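Side-chain contact in transcriptional regulatory protein FIXJ (Sinorhizobium meliloti, PDB 1DBW), which activates transcription of nitrogen-fixation regulatory genes once switched on by FixL, the fragment here being its magnesium-binding receiver domain: residues 61-66 against 94-99. The protein carries 2 engineered substitutions. Numbering follows the deposited sequence.
Sequences SGVELL and MKAGAV
Leu66 reaches across to Ala96 and Ala98 with one methyl, CD1. Leu66 CD1 lies 3.9 Å from Ala96 CB and 4.0 Å from Ala98 CB, so it meets both alanine methyls at once. CG lies beside the backbone N and anti to the carbonyl carbon (chi1 -61°). CD1 is anti to CA (chi2 -173°), which carries this branch to the alanines. One helical turn earlier, Val63 adds a second, slighter touch. Val63 CG1, anti to the backbone N (chi1 171°), approaches Ala96 CB at 4.1 Å. The methyl of Ala96 is thus shared by Val63 and Leu66. No hydrogen bond crosses between the segments; the contact is apolar packing.

Polar bonds shape each segment separately. Ser61 and Glu64 form a capping box at the start of helix 62-71. Ser61 N gives a nearly straight bond to Glu64 OE1 (3.0 Å), coming from above the carboxylate plane. The return bond, from Glu64 N to Ser61 OG, is weak at 3.5 Å. In 94-99, Gly97 has positive phi in a Schellman motif, which turns the chain from helix 87-95 toward strand 100-103.

Leu66 and Ala98 also touch Val80 of strand 78-82. Away from the magnesium-binding residues, the contact packs the first turns of helix 62-71 against the turn that leaves helix 87-95, beside strand 78-82, as in the doubly wound, CheY-like receiver fold.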
# COMPACT_ATOMS: atom_id res chain seq x y z
N SER A 61 -6.89 4.40 -8.68
CA SER A 61 -5.54 3.91 -8.59
C SER A 61 -5.06 4.29 -7.20
O SER A 61 -5.75 5.01 -6.48
CB SER A 61 -4.65 4.63 -9.60
OG SER A 61 -4.50 5.99 -9.22
N GLY A 62 -3.87 3.81 -6.85
CA GLY A 62 -3.29 4.14 -5.56
C GLY A 62 -3.21 5.65 -5.40
O GLY A 62 -3.49 6.18 -4.33
N VAL A 63 -2.88 6.35 -6.48
CA VAL A 63 -2.79 7.81 -6.45
C VAL A 63 -4.10 8.48 -5.98
O VAL A 63 -4.07 9.41 -5.16
CB VAL A 63 -2.35 8.37 -7.83
CG1 VAL A 63 -2.47 9.88 -7.86
CG2 VAL A 63 -0.91 7.96 -8.10
N GLU A 64 -5.24 8.02 -6.50
CA GLU A 64 -6.54 8.57 -6.11
C GLU A 64 -6.82 8.22 -4.65
O GLU A 64 -7.36 9.03 -3.89
CB GLU A 64 -7.64 8.00 -7.00
CG GLU A 64 -7.51 8.41 -8.46
CD GLU A 64 -8.31 7.49 -9.39
OE1 GLU A 64 -7.68 6.83 -10.24
OE2 GLU A 64 -9.55 7.43 -9.25
N LEU A 65 -6.41 7.02 -4.24
CA LEU A 65 -6.62 6.62 -2.86
C LEU A 65 -5.82 7.56 -1.94
O LEU A 65 -6.34 8.02 -0.92
CB LEU A 65 -6.23 5.14 -2.67
CG LEU A 65 -6.30 4.62 -1.23
CD1 LEU A 65 -7.70 4.82 -0.67
CD2 LEU A 65 -5.91 3.14 -1.20
N LEU A 66 -4.56 7.84 -2.30
CA LEU A 66 -3.71 8.75 -1.51
C LEU A 66 -4.32 10.13 -1.43
O LEU A 66 -4.32 10.76 -0.37
CB LEU A 66 -2.30 8.85 -2.10
CG LEU A 66 -1.51 7.54 -2.16
CD1 LEU A 66 -0.09 7.82 -2.59
CD2 LEU A 66 -1.53 6.86 -0.79
N MET A 94 4.69 9.13 -6.41
CA MET A 94 5.64 9.88 -5.61
C MET A 94 5.17 11.30 -5.41
O MET A 94 5.36 11.86 -4.34
CB MET A 94 7.05 9.86 -6.22
CG MET A 94 7.63 8.49 -6.33
SD MET A 94 7.46 7.56 -4.75
CE MET A 94 8.66 8.35 -3.85
N LYS A 95 4.59 11.90 -6.46
CA LYS A 95 4.05 13.25 -6.39
C LYS A 95 2.90 13.33 -5.37
O LYS A 95 2.77 14.32 -4.65
CB LYS A 95 3.54 13.71 -7.76
CG LYS A 95 2.97 15.13 -7.73
CD LYS A 95 3.00 15.79 -9.10
CE LYS A 95 2.72 17.29 -8.98
NZ LYS A 95 3.09 18.05 -10.23
N ALA A 96 2.14 12.25 -5.28
CA ALA A 96 1.00 12.14 -4.36
C ALA A 96 1.40 11.89 -2.90
O ALA A 96 0.53 11.84 -2.01
CB ALA A 96 0.05 11.04 -4.84
N GLY A 97 2.69 11.68 -2.65
CA GLY A 97 3.14 11.49 -1.28
C GLY A 97 3.51 10.10 -0.83
O GLY A 97 3.85 9.88 0.34
N ALA A 98 3.54 9.16 -1.77
CA ALA A 98 3.94 7.79 -1.43
C ALA A 98 5.38 7.80 -0.92
O ALA A 98 6.20 8.62 -1.35
CB ALA A 98 3.84 6.90 -2.70
N VAL A 99 5.68 6.95 0.05
CA VAL A 99 7.01 6.81 0.61
C VAL A 99 7.87 6.23 -0.50
O VAL A 99 9.04 6.56 -0.64
CB VAL A 99 7.00 5.80 1.80
CG1 VAL A 99 8.44 5.34 2.13
CG2 VAL A 99 6.33 6.43 3.02